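Local coordinates for amidohydrolase (Chromobacterium violaceum, PDB 2YB1), which hydrolyses nucleoside 3',5'-bisphosphates to nucleoside 5'-phosphates and orthophosphate, using three manganese ions in each subunit, at residues D5-S10 / I189-R194; R104-S109 / I132-F137. All coordinates share one frame; numbering follows the deposited sequence.

Overall arrangement
Contact 1 holds part of the metal centre, bringing H7, H9 and H191 to two manganese ions and the phosphate between them; its centre lies about 5 Å from the centre of the chain. Contact 2 joins two helices that carry part of the AMP pocket, about 18 Å from the chain centre to its own. Contacts 1 and 2 have their centres about 22 Å apart. The nearest atoms of contacts 1 and 2 are about 6 Å apart. AMP bridges the gap, its 5'-phosphate held by R134 and its O3' close to the metal-bound phosphate, which probably marks where the 3'-phosphate is cut. In sequence, contact 2 is nested within the loop that contact 1 closes.

Contact 1 of 2, residues D5-S10 / I189-R194; sequences DLHFHS and IAHPGR. With MN (manganese (II) ion), chain C; MN (manganese (II) ion), chain D; PO4 (phosphate ion), chain F.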
# COMPACT_ATOMS: atom_id res chain seq x y z
N ASP A 5 -4.65 -6.97 10.50
CA ASP A 5 -4.45 -5.84 9.60
C ASP A 5 -3.29 -6.13 8.65
O ASP A 5 -2.13 -6.14 9.08
CB ASP A 5 -4.20 -4.58 10.43
CG ASP A 5 -4.19 -3.31 9.59
OD1 ASP A 5 -4.26 -3.42 8.34
OD2 ASP A 5 -4.11 -2.21 10.18
N LEU A 6 -3.61 -6.32 7.38
CA LEU A 6 -2.64 -6.65 6.33
C LEU A 6 -2.23 -5.52 5.39
O LEU A 6 -1.77 -5.79 4.27
CB LEU A 6 -3.04 -7.93 5.56
CG LEU A 6 -3.41 -9.09 6.48
CD1 LEU A 6 -3.78 -10.34 5.70
CD2 LEU A 6 -2.29 -9.38 7.50
N HIS A 7 -2.58 -4.28 5.73
CA HIS A 7 -2.12 -3.13 4.93
C HIS A 7 -1.88 -1.87 5.77
O HIS A 7 -2.81 -1.32 6.33
CB HIS A 7 -3.19 -2.86 3.86
CG HIS A 7 -2.78 -1.89 2.80
ND1 HIS A 7 -3.21 -2.00 1.49
CD2 HIS A 7 -2.00 -0.78 2.85
CE1 HIS A 7 -2.71 -1.00 0.78
NE2 HIS A 7 -1.97 -0.25 1.58
N PHE A 8 -0.64 -1.38 5.82
CA PHE A 8 -0.34 -0.09 6.45
C PHE A 8 1.08 0.35 6.11
O PHE A 8 1.86 -0.44 5.57
CB PHE A 8 -0.58 -0.11 7.99
CG PHE A 8 0.10 -1.25 8.72
CD1 PHE A 8 1.40 -1.10 9.23
CD2 PHE A 8 -0.57 -2.45 8.97
CE1 PHE A 8 2.04 -2.15 9.91
CE2 PHE A 8 0.06 -3.50 9.66
CZ PHE A 8 1.36 -3.35 10.14
N HIS A 9 1.43 1.58 6.50
CA HIS A 9 2.67 2.22 6.06
C HIS A 9 3.50 2.75 7.22
O HIS A 9 3.00 2.94 8.32
CB HIS A 9 2.35 3.37 5.11
CG HIS A 9 1.71 2.91 3.84
ND1 HIS A 9 2.44 2.65 2.70
CD2 HIS A 9 0.43 2.60 3.55
CE1 HIS A 9 1.63 2.21 1.75
NE2 HIS A 9 0.40 2.18 2.24
N SER A 10 4.77 3.01 6.93
CA SER A 10 5.70 3.54 7.92
C SER A 10 6.51 4.62 7.24
O SER A 10 6.33 4.88 6.04
CB SER A 10 6.64 2.43 8.41
OG SER A 10 7.61 2.12 7.42
N ILE A 189 -4.80 -7.33 -5.15
CA ILE A 189 -5.22 -6.04 -5.68
C ILE A 189 -5.67 -5.19 -4.50
O ILE A 189 -6.60 -5.56 -3.76
CB ILE A 189 -6.40 -6.19 -6.66
CG1 ILE A 189 -5.94 -6.90 -7.94
CG2 ILE A 189 -6.99 -4.81 -6.98
CD1 ILE A 189 -7.09 -7.33 -8.84
N ALA A 190 -5.02 -4.04 -4.32
CA ALA A 190 -5.28 -3.21 -3.15
C ALA A 190 -6.44 -2.25 -3.40
O ALA A 190 -6.65 -1.80 -4.52
CB ALA A 190 -4.02 -2.43 -2.76
N HIS A 191 -7.23 -2.02 -2.35
CA HIS A 191 -8.27 -0.99 -2.34
C HIS A 191 -8.94 -0.76 -3.70
O HIS A 191 -8.92 0.35 -4.23
CB HIS A 191 -7.76 0.32 -1.72
CG HIS A 191 -6.52 0.86 -2.37
ND1 HIS A 191 -6.48 1.22 -3.70
CD2 HIS A 191 -5.29 1.10 -1.87
CE1 HIS A 191 -5.27 1.66 -3.99
NE2 HIS A 191 -4.53 1.60 -2.90
N PRO A 192 -9.58 -1.81 -4.25
CA PRO A 192 -10.17 -1.74 -5.59
C PRO A 192 -11.29 -0.68 -5.72
O PRO A 192 -11.54 -0.19 -6.81
CB PRO A 192 -10.71 -3.17 -5.81
CG PRO A 192 -10.90 -3.73 -4.42
CD PRO A 192 -9.76 -3.13 -3.62
N GLY A 193 -11.92 -0.32 -4.61
CA GLY A 193 -12.98 0.67 -4.63
C GLY A 193 -12.52 2.08 -4.95
O GLY A 193 -13.34 2.95 -5.25
N ARG A 194 -11.21 2.30 -4.90
CA ARG A 194 -10.64 3.62 -5.21
C ARG A 194 -10.43 3.84 -6.70
O ARG A 194 -10.24 4.97 -7.14
CB ARG A 194 -9.29 3.82 -4.49
CG ARG A 194 -9.36 3.87 -2.99
CD ARG A 194 -8.69 5.14 -2.45
NE ARG A 194 -7.37 5.41 -3.04
CZ ARG A 194 -6.21 5.33 -2.39
NH1 ARG A 194 -6.19 4.96 -1.11
NH2 ARG A 194 -5.07 5.61 -3.01
MN MN C . -1.29 1.74 0.97
MN MN D . -2.48 2.03 -2.44
P PO4 F . -2.38 3.94 -0.51
O1 PO4 F . -3.53 4.81 -0.00
O2 PO4 F . -1.17 4.19 0.33
O3 PO4 F . -2.74 2.47 -0.38
O4 PO4 F . -2.13 4.28 -1.95
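H7 meets A190 and H191 through one carbon, CE1, which lies 4.0 Å from A190 CB. H191 CD2 is 4.3 Å from the same H7 CE1. A190 CB reaches the edge of the H7 ring near its plane and also sits above one face of the H191 imidazole, so its small methyl fits between two metal ligands. This packed side is buried. An imidazole nitrogen is a good ligand for manganese, and E218, hydrogen-bonded to H7 ND1 and to the backbone N of H191, holds the H7 ring with NE2 on the metal. With CG anti to the backbone N (chi1 -169°), H7 sends NE2 to one manganese at 2.2 Å, beside H9 NE2. In the PHP family's metal centre, E64 and D248 complete the protein ligands of this ion, while H191 NE2 binds another manganese at 2.1 Å with E64 and H75. Phosphate O3 bridges both ions, 2.1 Å from each manganese. The other side is more open: R194, an exposed residue, makes no contact with 5-10. Its long chain, bent at chi2 and chi3, lays the guanidinium over the H191 face opposite A190, and NH1 gives phosphate O1 a nearly straight bond of 2.9 Å (170°), whereas the NH2 bond to O4 is weak.

Contact 2 of 2, residues R104-S109 / I132-F137; sequences RQMGAS and ISRTHF. With AMP (adenosine monophosphate), chain E.
The pocket for the nucleotide 5'-phosphate is built on the start of helix 134-143, which packs against helix 99-112 through M106, G107, R134 and F137. M106 makes the largest part of this contact. Its sulfur stands above the face of the F137 ring, 4.8 Å from the centroid and 20° off the normal, a Met-aromatic contact. The extended chi2 (-172°) carries SD out to R134 CG, 4.0 Å away, the two side chains crossing at about a right angle. The bend at chi3 then turns the methyl CE to F137 CE1, at 3.8 Å. A long, flexible thioether suits this place because it can follow both an aromatic ring and an aliphatic arginine stem. Beside it the ring comes against bare backbone: F137 CE2 lies 3.8 Å from G107 N. L110, C118 and A122 add to the apolar surroundings of the phenyl group.

S133 is the N-cap of the second helix, its OG accepting from T135 N at 2.9 Å, and with H136 it forms a capping box, although the return bond from S133 N to H136 ND1 is weak. At this helix start R134 N donates to AMP O3P at 3.1 Å, where the helix dipole probably helps to hold the negative charge. R134 NE adds a nearly straight bond to O1P (2.8 Å, 167°); this and the bond from NH1 to the L158 carbonyl together probably limit the group's rotation. R102 and R99 also hydrogen-bond AMP, and T135 OG1, hydrogen-bonded to D14, lies 2.8 Å from the ribose O2' of AMP.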
# COMPACT_ATOMS: atom_id res chain seq x y z
N ARG A 104 10.85 16.54 -8.11
CA ARG A 104 11.38 17.87 -8.40
C ARG A 104 10.48 18.58 -9.43
O ARG A 104 10.22 19.78 -9.34
CB ARG A 104 12.82 17.79 -8.89
CG ARG A 104 13.78 17.13 -7.89
CD ARG A 104 15.22 17.19 -8.38
NE ARG A 104 16.08 16.30 -7.60
CZ ARG A 104 16.43 15.07 -7.98
NH1 ARG A 104 15.99 14.59 -9.15
NH2 ARG A 104 17.21 14.32 -7.20
N GLN A 105 10.00 17.81 -10.39
CA GLN A 105 9.09 18.30 -11.42
C GLN A 105 7.71 18.69 -10.84
O GLN A 105 7.12 19.70 -11.23
CB GLN A 105 8.95 17.25 -12.53
CG GLN A 105 10.25 17.05 -13.33
CD GLN A 105 10.25 15.82 -14.22
OE1 GLN A 105 9.32 15.02 -14.20
NE2 GLN A 105 11.31 15.67 -15.01
N MET A 106 7.21 17.88 -9.90
CA MET A 106 5.95 18.20 -9.22
C MET A 106 6.08 19.54 -8.51
O MET A 106 5.18 20.38 -8.56
CB MET A 106 5.56 17.10 -8.23
CG MET A 106 5.17 15.75 -8.89
SD MET A 106 4.51 14.57 -7.66
CE MET A 106 5.99 13.93 -6.91
N GLY A 107 7.22 19.75 -7.86
CA GLY A 107 7.48 21.00 -7.16
C GLY A 107 7.46 22.17 -8.13
O GLY A 107 6.84 23.20 -7.86
N ALA A 108 8.16 22.02 -9.25
CA ALA A 108 8.25 23.06 -10.27
C ALA A 108 6.89 23.34 -10.93
O ALA A 108 6.56 24.48 -11.24
CB ALA A 108 9.30 22.69 -11.31
N SER A 109 6.11 22.29 -11.12
CA SER A 109 4.73 22.46 -11.58
C SER A 109 3.91 23.30 -10.60
O SER A 109 3.23 24.26 -10.99
CB SER A 109 4.07 21.09 -11.78
OG SER A 109 2.73 21.21 -12.22
N ILE A 132 10.13 9.73 -1.97
CA ILE A 132 9.33 10.95 -1.99
C ILE A 132 8.01 10.75 -2.77
O ILE A 132 8.00 10.24 -3.89
CB ILE A 132 10.16 12.15 -2.57
CG1 ILE A 132 9.35 13.46 -2.53
CG2 ILE A 132 10.66 11.86 -3.99
CD1 ILE A 132 9.14 14.04 -1.13
N SER A 133 6.91 11.19 -2.17
CA SER A 133 5.57 10.79 -2.61
C SER A 133 4.61 11.98 -2.64
O SER A 133 4.83 12.95 -1.93
CB SER A 133 5.06 9.74 -1.62
OG SER A 133 3.66 9.63 -1.60
N ARG A 134 3.54 11.89 -3.44
CA ARG A 134 2.46 12.88 -3.40
C ARG A 134 1.95 13.07 -1.98
O ARG A 134 1.45 14.14 -1.64
CB ARG A 134 1.29 12.48 -4.30
CG ARG A 134 1.59 12.57 -5.80
CD ARG A 134 0.35 12.33 -6.66
NE ARG A 134 -0.02 10.92 -6.71
CZ ARG A 134 -1.25 10.47 -6.97
NH1 ARG A 134 -2.23 11.34 -7.20
NH2 ARG A 134 -1.49 9.16 -6.99
N THR A 135 2.06 12.02 -1.16
CA THR A 135 1.60 12.09 0.24
C THR A 135 2.37 13.15 1.01
O THR A 135 1.79 13.92 1.76
CB THR A 135 1.75 10.74 0.96
OG1 THR A 135 0.99 9.74 0.26
CG2 THR A 135 1.26 10.83 2.41
N HIS A 136 3.69 13.18 0.80
CA HIS A 136 4.53 14.17 1.46
C HIS A 136 4.21 15.59 0.98
O HIS A 136 4.21 16.53 1.79
CB HIS A 136 6.01 13.85 1.24
CG HIS A 136 6.40 12.48 1.69
ND1 HIS A 136 6.90 11.53 0.82
CD2 HIS A 136 6.35 11.89 2.91
CE1 HIS A 136 7.16 10.42 1.50
NE2 HIS A 136 6.84 10.62 2.76
N PHE A 137 3.93 15.75 -0.31
CA PHE A 137 3.53 17.04 -0.87
C PHE A 137 2.23 17.50 -0.21
O PHE A 137 2.08 18.67 0.11
CB PHE A 137 3.33 16.96 -2.39
CG PHE A 137 4.61 17.14 -3.18
CD1 PHE A 137 5.52 16.09 -3.31
CD2 PHE A 137 4.91 18.36 -3.76
CE1 PHE A 137 6.70 16.26 -4.02
CE2 PHE A 137 6.10 18.54 -4.47
CZ PHE A 137 6.99 17.48 -4.60
P AMP E . 2.74 8.61 -5.38
O1P AMP E . 1.88 8.89 -6.60
O2P AMP E . 3.01 7.12 -5.34
O3P AMP E . 3.92 9.54 -5.36
O5' AMP E . 1.73 9.00 -4.21
C5' AMP E . 0.54 8.26 -4.01
C4' AMP E . 0.09 8.31 -2.57
O4' AMP E . -0.60 9.56 -2.32
C3' AMP E . -0.91 7.24 -2.16
O3' AMP E . -0.29 6.01 -1.82
C2' AMP E . -1.65 7.88 -0.99
O2' AMP E . -0.91 7.72 0.22
C1' AMP E . -1.63 9.37 -1.37
N9 AMP E . -2.91 9.79 -1.97
C8 AMP E . -3.26 9.69 -3.27
N7 AMP E . -4.52 10.17 -3.45
C5 AMP E . -4.99 10.58 -2.26
C6 AMP E . -6.24 11.19 -1.74
N6 AMP E . -7.28 11.46 -2.57
N1 AMP E . -6.30 11.46 -0.41
C2 AMP E . -5.28 11.20 0.43
N3 AMP E . -4.12 10.65 0.03
C4 AMP E . -3.92 10.33 -1.28